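Local atomic coordinates of saframycin Mx1 synthetase B (Legionella pneumophila subsp. pneumophila, PDB entry 3LNV), a protein that belongs to the AMP-binding (ANL) superfamily of enzymes, with a large AMP-binding region followed by a smaller C-terminal one. Residues A[170-175]-A[184-189]; A[66-71]-A[118-123]; A[70-75]-A[92-97]. All coordinates share one frame; numbering follows the deposited sequence.

The three contacts run as a chain of paired strands from within one sheet, past its edge strand 91-95, to a hairpin beside the ligands. Contacts 2 and 3 share L70 and L71: strand 67-71 lies between 118-121 and 91-95 in one parallel arrangement, and the contact centres are about 8 Å apart. V68 O to V93 N, 2.8 Å, is a probable hydrogen bond between them. Contact 1, a hairpin, adjoins contact 3, its centre about 14 Å away, through probable hydrogen bonds of L172 N to A92 O (2.9 Å) and A170 O to A92 N (3.2 Å). Of the three, contact 1 reaches the pyrophosphate, and the T175 side chain lies about 5 Å, nearest atoms, from the bound 5'-O-[(S)-(dodecanoyloxy)(hydroxy)phosphoryl]adenosine.

Contact 1: residues A[170-175]-A[184-189]; sequences AFLQYT and GVMVSH. With POP (pyrophosphate 2-), chain C.
Y174 lays one face of its ring over G184, with G184 CA 3.5 Å from the ring centroid, at the loop end of a beta hairpin formed by 170-174 and 184-188. The connection, residues 175-183, corresponds to the glycine- and serine/threonine-rich phosphate-binding loop recognisable in the ANL superfamily. G184, having no side chain, lets its CA come down on the ring face in this CH-pi contact. The phenol OH is held elsewhere, by N113.

F171 and V187 point the same way on the opposite side of the sheet from Y174. V187 CB sits over the F171 ring towards its rim, and CG1 comes within 3.4 Å of F171 CE2. F171 CG lies between its own backbone N and carbonyl carbon (chi1 63°), which swings the ring over to its neighbour. Q173 crosses V187 on that same side and fastens its amide to T333 and D220.

At the far end A170 and F171 both face V187, a classic beta bulge: V187 O accepts from A170 N (2.8 Å) and, at greater length, from F171 N (3.3 Å). There the methyl of A170 stands 3.6 Å from the H189 ring centroid, directly over the face. At the loop end T175 OG1 donates a hydrogen bond of 2.9 Å to the pyrophosphate atom O2.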
loop_
_atom_site.group_PDB
_atom_site.type_symbol
_atom_site.label_atom_id
_atom_site.label_comp_id
_atom_site.label_asym_id
_atom_site.label_seq_id
_atom_site.Cartn_x
_atom_site.Cartn_y
_atom_site.Cartn_z
ATOM N N ALA A 170 -14.391 -7.557 -10.464
ATOM C CA ALA A 170 -13.906 -6.373 -11.214
ATOM C C ALA A 170 -12.391 -6.428 -11.379
ATOM O O ALA A 170 -11.852 -6.193 -12.462
ATOM C CB ALA A 170 -14.302 -5.103 -10.459
ATOM N N PHE A 171 -11.682 -6.722 -10.295
ATOM C CA PHE A 171 -10.229 -6.862 -10.413
ATOM C C PHE A 171 -9.631 -7.801 -9.388
ATOM O O PHE A 171 -10.272 -8.148 -8.363
ATOM C CB PHE A 171 -9.543 -5.485 -10.361
ATOM C CG PHE A 171 -9.750 -4.752 -9.064
ATOM C CD1 PHE A 171 -8.704 -4.588 -8.175
ATOM C CD2 PHE A 171 -10.984 -4.207 -8.751
ATOM C CE1 PHE A 171 -8.901 -3.910 -6.966
ATOM C CE2 PHE A 171 -11.183 -3.521 -7.544
ATOM C CZ PHE A 171 -10.135 -3.377 -6.668
ATOM N N LEU A 172 -8.403 -8.237 -9.640
ATOM C CA LEU A 172 -7.699 -8.972 -8.590
ATOM C C LEU A 172 -6.702 -8.032 -7.903
ATOM O O LEU A 172 -6.012 -7.273 -8.566
ATOM C CB LEU A 172 -6.937 -10.173 -9.165
ATOM C CG LEU A 172 -7.670 -11.272 -9.929
ATOM C CD1 LEU A 172 -6.702 -12.425 -10.302
ATOM C CD2 LEU A 172 -8.855 -11.803 -9.105
ATOM N N GLN A 173 -6.604 -8.077 -6.583
ATOM C CA GLN A 173 -5.482 -7.365 -5.955
ATOM C C GLN A 173 -4.640 -8.313 -5.119
ATOM O O GLN A 173 -5.114 -8.903 -4.147
ATOM C CB GLN A 173 -5.885 -6.076 -5.194
ATOM C CG GLN A 173 -7.042 -6.169 -4.229
ATOM C CD GLN A 173 -7.090 -5.013 -3.188
ATOM O OE1 GLN A 173 -6.179 -4.172 -3.099
ATOM N NE2 GLN A 173 -8.140 -5.010 -2.375
ATOM N N TYR A 174 -3.395 -8.475 -5.541
ATOM C CA TYR A 174 -2.452 -9.355 -4.879
ATOM C C TYR A 174 -1.899 -8.779 -3.598
ATOM O O TYR A 174 -1.316 -7.694 -3.607
ATOM C CB TYR A 174 -1.323 -9.728 -5.836
ATOM C CG TYR A 174 -1.812 -10.750 -6.807
ATOM C CD1 TYR A 174 -2.394 -10.367 -8.003
ATOM C CD2 TYR A 174 -1.772 -12.099 -6.487
ATOM C CE1 TYR A 174 -2.899 -11.300 -8.875
ATOM C CE2 TYR A 174 -2.259 -13.042 -7.352
ATOM C CZ TYR A 174 -2.819 -12.642 -8.539
ATOM O OH TYR A 174 -3.307 -13.583 -9.400
ATOM N N THR A 175 -2.068 -9.515 -2.499
ATOM C CA THR A 175 -1.658 -9.003 -1.185
ATOM C C THR A 175 -0.208 -8.509 -1.213
ATOM O O THR A 175 0.566 -8.853 -2.121
ATOM C CB THR A 175 -1.921 -10.019 -0.023
ATOM O OG1 THR A 175 -1.296 -11.269 -0.302
ATOM C CG2 THR A 175 -3.408 -10.263 0.143
ATOM N N GLY A 184 -4.388 -13.587 -4.995
ATOM C CA GLY A 184 -5.074 -12.554 -5.747
ATOM C C GLY A 184 -6.461 -12.361 -5.186
ATOM O O GLY A 184 -7.382 -13.109 -5.498
ATOM N N VAL A 185 -6.614 -11.361 -4.331
ATOM C CA VAL A 185 -7.932 -11.053 -3.776
ATOM C C VAL A 185 -8.948 -10.678 -4.854
ATOM O O VAL A 185 -8.726 -9.776 -5.647
ATOM C CB VAL A 185 -7.848 -9.928 -2.737
ATOM C CG1 VAL A 185 -9.213 -9.621 -2.195
ATOM C CG2 VAL A 185 -6.936 -10.343 -1.590
HETATM N N MSE A 186 -10.089 -11.351 -4.847
HETATM C CA MSE A 186 -11.112 -11.139 -5.865
HETATM C C MSE A 186 -12.115 -10.056 -5.434
HETATM O O MSE A 186 -12.984 -10.300 -4.613
HETATM C CB MSE A 186 -11.846 -12.466 -6.124
HETATM C CG MSE A 186 -10.922 -13.606 -6.504
HETATM SE SE MSE A 186 -11.723 -15.399 -6.185
HETATM C CE MSE A 186 -13.406 -15.143 -7.125
ATOM N N VAL A 187 -12.004 -8.870 -6.020
ATOM C CA VAL A 187 -12.836 -7.751 -5.625
ATOM C C VAL A 187 -13.979 -7.592 -6.622
ATOM O O VAL A 187 -13.754 -7.307 -7.795
ATOM C CB VAL A 187 -11.976 -6.476 -5.481
ATOM C CG1 VAL A 187 -12.834 -5.260 -5.129
ATOM C CG2 VAL A 187 -10.909 -6.712 -4.385
ATOM N N SER A 188 -15.203 -7.823 -6.157
ATOM C CA SER A 188 -16.359 -7.739 -7.037
ATOM C C SER A 188 -16.745 -6.273 -7.263
ATOM O O SER A 188 -16.310 -5.377 -6.528
ATOM C CB SER A 188 -17.546 -8.521 -6.444
ATOM O OG SER A 188 -18.203 -7.801 -5.389
ATOM N N HIS A 189 -17.563 -6.020 -8.279
ATOM C CA HIS A 189 -18.063 -4.658 -8.482
ATOM C C HIS A 189 -18.792 -4.124 -7.214
ATOM O O HIS A 189 -18.629 -2.976 -6.815
ATOM C CB HIS A 189 -18.959 -4.597 -9.732
ATOM C CG HIS A 189 -18.182 -4.548 -11.020
ATOM N ND1 HIS A 189 -17.533 -3.410 -11.454
ATOM C CD2 HIS A 189 -17.928 -5.500 -11.948
ATOM C CE1 HIS A 189 -16.931 -3.656 -12.605
ATOM N NE2 HIS A 189 -17.148 -4.921 -12.925
HETATM P P1 POP C . -0.224 -10.532 3.310
HETATM O O1 POP C . -0.066 -9.040 3.089
HETATM O O2 POP C . 0.299 -11.323 2.134
HETATM O O3 POP C . 0.611 -11.013 4.473
HETATM O O POP C . -1.782 -10.933 3.462
HETATM P P2 POP C . -3.043 -10.282 4.241
HETATM O O4 POP C . -3.700 -9.185 3.375
HETATM O O5 POP C . -2.730 -9.723 5.614
HETATM O O6 POP C . -3.960 -11.474 4.448
#

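Contact 2: residues A[66-71]-A[118-123]; sequences DRVLLL and IVLMIA
L69 and V119 meet across two parallel strands, 67-71 and 118-121, whose axes approach to 4.6 Å and whose directions differ by 25°. Three backbone hydrogen bonds join them. L69 uses both its amide and its carbonyl: L69 N donates to I118 O (3.0 Å), and L120 N donates to L69 O (2.8 Å). The third runs from L71 N to L120 O. The same carbonyls also take CA-H...O contacts, as from V119 CA to L69 O, so each oxygen is approached by more than one hydrogen.

The apolar packing falls on both faces of the sheet. On one, L69 CD2 touches V119 CG2 at 3.6 Å; that methyl is placed anti to the V119 backbone N by chi1 of 56° and is thus brought beside the leucine. On the other face, L120 splits its branches, with CD1 against V68 CG1 (3.6 Å) and CD2 alongside L70 CD2. Farther along, L71 CD1 packs on M121 CE, the methyl end of a selenomethionine chain bent at chi3.

One water extends the pairing past the last strand bond: it donates to L71 O and accepts from I122 N at 2.8 Å.

Among its neighbours, strand 67-71 is flanked on its other edge by strand 91-95. Helix 76-87 lies against V68 and L70 through C85, while F140 of strand 139-140 touches L69, V119 and M121 on the opposite face.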
loop_
_atom_site.group_PDB
_atom_site.type_symbol
_atom_site.label_atom_id
_atom_site.label_comp_id
_atom_site.label_asym_id
_atom_site.label_seq_id
_atom_site.Cartn_x
_atom_site.Cartn_y
_atom_site.Cartn_z
ATOM N N ASP A 66 -12.416 -12.872 -18.366
ATOM C CA ASP A 66 -11.008 -13.069 -18.691
ATOM C C ASP A 66 -10.182 -12.113 -17.849
ATOM O O ASP A 66 -10.628 -11.003 -17.568
ATOM C CB ASP A 66 -10.713 -12.778 -20.171
ATOM C CG ASP A 66 -11.146 -13.898 -21.115
ATOM O OD1 ASP A 66 -11.580 -14.970 -20.642
ATOM O OD2 ASP A 66 -11.039 -13.699 -22.350
ATOM N N ARG A 67 -8.999 -12.550 -17.421
ATOM C CA ARG A 67 -8.087 -11.656 -16.714
ATOM C C ARG A 67 -7.230 -10.897 -17.719
ATOM O O ARG A 67 -6.770 -11.475 -18.711
ATOM C CB ARG A 67 -7.174 -12.437 -15.757
ATOM C CG ARG A 67 -7.795 -12.735 -14.380
ATOM C CD ARG A 67 -8.938 -13.766 -14.496
ATOM N NE ARG A 67 -8.425 -15.067 -14.936
ATOM C CZ ARG A 67 -9.113 -15.971 -15.631
ATOM N NH1 ARG A 67 -10.363 -15.731 -15.997
ATOM N NH2 ARG A 67 -8.540 -17.139 -15.964
ATOM N N VAL A 68 -6.985 -9.616 -17.455
ATOM C CA VAL A 68 -6.042 -8.864 -18.270
ATOM C C VAL A 68 -4.958 -8.268 -17.366
ATOM O O VAL A 68 -5.263 -7.548 -16.404
ATOM C CB VAL A 68 -6.754 -7.736 -19.030
ATOM C CG1 VAL A 68 -5.746 -6.888 -19.788
ATOM C CG2 VAL A 68 -7.840 -8.300 -19.959
ATOM N N LEU A 69 -3.697 -8.588 -17.645
ATOM C CA LEU A 69 -2.596 -8.107 -16.808
ATOM C C LEU A 69 -2.231 -6.654 -17.151
ATOM O O LEU A 69 -2.198 -6.274 -18.318
ATOM C CB LEU A 69 -1.378 -9.009 -16.993
ATOM C CG LEU A 69 -0.232 -8.838 -15.990
ATOM C CD1 LEU A 69 -0.556 -9.476 -14.621
ATOM C CD2 LEU A 69 1.024 -9.453 -16.588
ATOM N N LEU A 70 -1.954 -5.849 -16.133
ATOM C CA LEU A 70 -1.554 -4.463 -16.366
ATOM C C LEU A 70 -0.218 -4.256 -15.677
ATOM O O LEU A 70 -0.113 -4.400 -14.465
ATOM C CB LEU A 70 -2.604 -3.482 -15.807
ATOM C CG LEU A 70 -4.066 -3.725 -16.196
ATOM C CD1 LEU A 70 -5.031 -2.838 -15.382
ATOM C CD2 LEU A 70 -4.308 -3.546 -17.717
ATOM N N LEU A 71 0.816 -3.966 -16.447
ATOM C CA LEU A 71 2.086 -3.557 -15.839
ATOM C C LEU A 71 1.946 -2.124 -15.315
ATOM O O LEU A 71 2.091 -1.157 -16.078
ATOM C CB LEU A 71 3.216 -3.627 -16.867
ATOM C CG LEU A 71 3.834 -4.989 -17.124
ATOM C CD1 LEU A 71 5.249 -4.792 -17.574
ATOM C CD2 LEU A 71 3.807 -5.821 -15.863
ATOM N N ILE A 118 -4.300 -11.404 -22.131
ATOM C CA ILE A 118 -3.576 -10.263 -22.720
ATOM C C ILE A 118 -2.876 -9.510 -21.592
ATOM O O ILE A 118 -3.357 -9.527 -20.444
ATOM C CB ILE A 118 -4.546 -9.300 -23.435
ATOM C CG1 ILE A 118 -5.149 -9.935 -24.692
ATOM C CG2 ILE A 118 -3.850 -7.982 -23.814
ATOM C CD1 ILE A 118 -6.441 -9.233 -25.151
ATOM N N VAL A 119 -1.741 -8.878 -21.891
ATOM C CA VAL A 119 -1.122 -7.934 -20.957
ATOM C C VAL A 119 -1.008 -6.526 -21.581
ATOM O O VAL A 119 -0.609 -6.377 -22.741
ATOM C CB VAL A 119 0.280 -8.418 -20.468
ATOM C CG1 VAL A 119 1.197 -8.674 -21.643
ATOM C CG2 VAL A 119 0.920 -7.377 -19.516
ATOM N N LEU A 120 -1.355 -5.489 -20.822
ATOM C CA LEU A 120 -1.213 -4.113 -21.320
ATOM C C LEU A 120 -0.063 -3.423 -20.623
ATOM O O LEU A 120 0.125 -3.606 -19.426
ATOM C CB LEU A 120 -2.490 -3.312 -21.074
ATOM C CG LEU A 120 -3.678 -3.511 -21.997
ATOM C CD1 LEU A 120 -3.889 -4.959 -22.192
ATOM C CD2 LEU A 120 -4.936 -2.880 -21.371
HETATM N N MSE A 121 0.671 -2.585 -21.354
HETATM C CA MSE A 121 1.811 -1.870 -20.772
HETATM C C MSE A 121 2.229 -0.679 -21.649
HETATM O O MSE A 121 1.845 -0.612 -22.810
HETATM C CB MSE A 121 3.007 -2.829 -20.610
HETATM C CG MSE A 121 3.570 -3.348 -21.930
HETATM SE SE MSE A 121 5.076 -4.639 -21.727
HETATM C CE MSE A 121 4.131 -6.165 -20.905
ATOM N N ILE A 122 3.011 0.258 -21.102
ATOM C CA ILE A 122 3.427 1.426 -21.906
ATOM C C ILE A 122 4.542 1.056 -22.881
ATOM O O ILE A 122 5.289 0.101 -22.647
ATOM C CB ILE A 122 3.924 2.599 -21.055
ATOM C CG1 ILE A 122 5.199 2.189 -20.293
ATOM C CG2 ILE A 122 2.815 3.101 -20.129
ATOM C CD1 ILE A 122 5.889 3.325 -19.549
ATOM N N ALA A 123 4.660 1.824 -23.959
ATOM C CA ALA A 123 5.608 1.536 -25.032
ATOM C C ALA A 123 7.015 1.304 -24.488
ATOM O O ALA A 123 7.724 0.401 -24.932
ATOM C CB ALA A 123 5.612 2.670 -26.052
HETATM O O HOH W 1 3.759 -0.373 -18.495
#

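Contact 3: residues A[70-75]-A[92-97]; sequences LLFAPG and AVPIYP
F72 overlaps P94 with its ring, CD2 lying 3.5 Å from P94 CB, while the two side chains run side by side and point the same way. The ring meets the proline obliquely, and it is also touched by L78, P217 and H218.

Beneath the ring the backbones are joined in parallel. L70 N donates to V93 O with the donor well above the carbonyl plane, whereas I95 N approaches L70 O almost head-on at 2.8 Å. F72 N then closes on I95 O at a short 2.6 Å. P94 has no N-H to give, but its nitrogen side is turned from strand 67-71 towards strand 169-174, where its CD packs on L172 O.

These strands are the two ends of a beta-alpha-beta unit, with helix 76-87 as the crossover. Helix residue L78 packs on L70, whose CD1 reaches A92 CB, and F82 of the same helix touches A92. On the other face of the sheet L71 CD2 presses on I95 CD1 at 3.4 Å, tighter than usual for two methyls.

Past its strand the chain tightens into an inverse gamma turn centred on F72, with A73 N bonded to L71 O at 2.7 Å. The P97 ring fits against this turn, its CG 3.4 Å from A73 N and its CD 3.5 Å from F72 O.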
loop_
_atom_site.group_PDB
_atom_site.type_symbol
_atom_site.label_atom_id
_atom_site.label_comp_id
_atom_site.label_asym_id
_atom_site.label_seq_id
_atom_site.Cartn_x
_atom_site.Cartn_y
_atom_site.Cartn_z
ATOM N N LEU A 70 -1.954 -5.849 -16.133
ATOM C CA LEU A 70 -1.554 -4.463 -16.366
ATOM C C LEU A 70 -0.218 -4.256 -15.677
ATOM O O LEU A 70 -0.113 -4.400 -14.465
ATOM C CB LEU A 70 -2.604 -3.482 -15.807
ATOM C CG LEU A 70 -4.066 -3.725 -16.196
ATOM C CD1 LEU A 70 -5.031 -2.838 -15.382
ATOM C CD2 LEU A 70 -4.308 -3.546 -17.717
ATOM N N LEU A 71 0.816 -3.966 -16.447
ATOM C CA LEU A 71 2.086 -3.557 -15.839
ATOM C C LEU A 71 1.946 -2.124 -15.315
ATOM O O LEU A 71 2.091 -1.157 -16.078
ATOM C CB LEU A 71 3.216 -3.627 -16.867
ATOM C CG LEU A 71 3.834 -4.989 -17.124
ATOM C CD1 LEU A 71 5.249 -4.792 -17.574
ATOM C CD2 LEU A 71 3.807 -5.821 -15.863
ATOM N N PHE A 72 1.661 -1.972 -14.018
ATOM C CA PHE A 72 1.174 -0.677 -13.525
ATOM C C PHE A 72 2.244 0.401 -13.304
ATOM O O PHE A 72 2.504 0.816 -12.164
ATOM C CB PHE A 72 0.295 -0.839 -12.269
ATOM C CG PHE A 72 -0.936 0.029 -12.279
ATOM C CD1 PHE A 72 -0.832 1.403 -12.149
ATOM C CD2 PHE A 72 -2.192 -0.524 -12.451
ATOM C CE1 PHE A 72 -1.931 2.191 -12.145
ATOM C CE2 PHE A 72 -3.324 0.283 -12.465
ATOM C CZ PHE A 72 -3.191 1.643 -12.311
ATOM N N ALA A 73 2.848 0.862 -14.398
ATOM C CA ALA A 73 3.659 2.081 -14.375
ATOM C C ALA A 73 2.780 3.234 -13.885
ATOM O O ALA A 73 1.721 3.471 -14.453
ATOM C CB ALA A 73 4.179 2.379 -15.763
ATOM N N PRO A 74 3.205 3.947 -12.821
ATOM C CA PRO A 74 2.312 5.003 -12.314
ATOM C C PRO A 74 2.074 6.071 -13.359
ATOM O O PRO A 74 3.001 6.542 -14.007
ATOM C CB PRO A 74 3.077 5.575 -11.108
ATOM C CG PRO A 74 3.973 4.444 -10.665
ATOM C CD PRO A 74 4.386 3.757 -11.957
ATOM N N GLY A 75 0.817 6.436 -13.549
ATOM C CA GLY A 75 0.491 7.439 -14.540
ATOM C C GLY A 75 -0.952 7.336 -14.969
ATOM O O GLY A 75 -1.681 6.476 -14.505
ATOM N N ALA A 92 -9.324 -6.910 -14.277
ATOM C CA ALA A 92 -8.013 -6.291 -14.308
ATOM C C ALA A 92 -7.063 -6.930 -13.307
ATOM O O ALA A 92 -7.458 -7.243 -12.182
ATOM C CB ALA A 92 -8.138 -4.794 -13.991
ATOM N N VAL A 93 -5.795 -7.071 -13.687
ATOM C CA VAL A 93 -4.787 -7.586 -12.768
ATOM C C VAL A 93 -3.566 -6.659 -12.749
ATOM O O VAL A 93 -2.624 -6.832 -13.517
ATOM C CB VAL A 93 -4.363 -9.024 -13.130
ATOM C CG1 VAL A 93 -3.423 -9.577 -12.060
ATOM C CG2 VAL A 93 -5.620 -9.936 -13.304
ATOM N N PRO A 94 -3.604 -5.641 -11.885
ATOM C CA PRO A 94 -2.538 -4.633 -11.831
ATOM C C PRO A 94 -1.301 -5.203 -11.153
ATOM O O PRO A 94 -1.419 -5.775 -10.068
ATOM C CB PRO A 94 -3.135 -3.527 -10.944
ATOM C CG PRO A 94 -4.554 -3.842 -10.787
ATOM C CD PRO A 94 -4.762 -5.288 -11.053
ATOM N N ILE A 95 -0.137 -5.069 -11.773
ATOM C CA ILE A 95 1.083 -5.431 -11.051
ATOM C C ILE A 95 2.169 -4.372 -11.164
ATOM O O ILE A 95 2.265 -3.683 -12.167
ATOM C CB ILE A 95 1.644 -6.805 -11.474
ATOM C CG1 ILE A 95 2.160 -6.755 -12.919
ATOM C CG2 ILE A 95 0.584 -7.897 -11.263
ATOM C CD1 ILE A 95 3.003 -7.956 -13.315
ATOM N N TYR A 96 2.967 -4.257 -10.112
ATOM C CA TYR A 96 4.172 -3.426 -10.111
ATOM C C TYR A 96 5.038 -3.858 -11.284
ATOM O O TYR A 96 5.346 -5.032 -11.412
ATOM C CB TYR A 96 4.914 -3.674 -8.785
ATOM C CG TYR A 96 6.139 -2.817 -8.521
ATOM C CD1 TYR A 96 6.078 -1.430 -8.620
ATOM C CD2 TYR A 96 7.348 -3.399 -8.133
ATOM C CE1 TYR A 96 7.193 -0.634 -8.362
ATOM C CE2 TYR A 96 8.475 -2.611 -7.869
ATOM C CZ TYR A 96 8.391 -1.226 -7.988
ATOM O OH TYR A 96 9.491 -0.432 -7.724
ATOM N N PRO A 97 5.424 -2.936 -12.167
ATOM C CA PRO A 97 6.337 -3.422 -13.213
ATOM C C PRO A 97 7.670 -3.869 -12.588
ATOM O O PRO A 97 8.201 -3.159 -11.740
ATOM C CB PRO A 97 6.561 -2.183 -14.088
ATOM C CG PRO A 97 5.418 -1.253 -13.779
ATOM C CD PRO A 97 5.093 -1.512 -12.329
#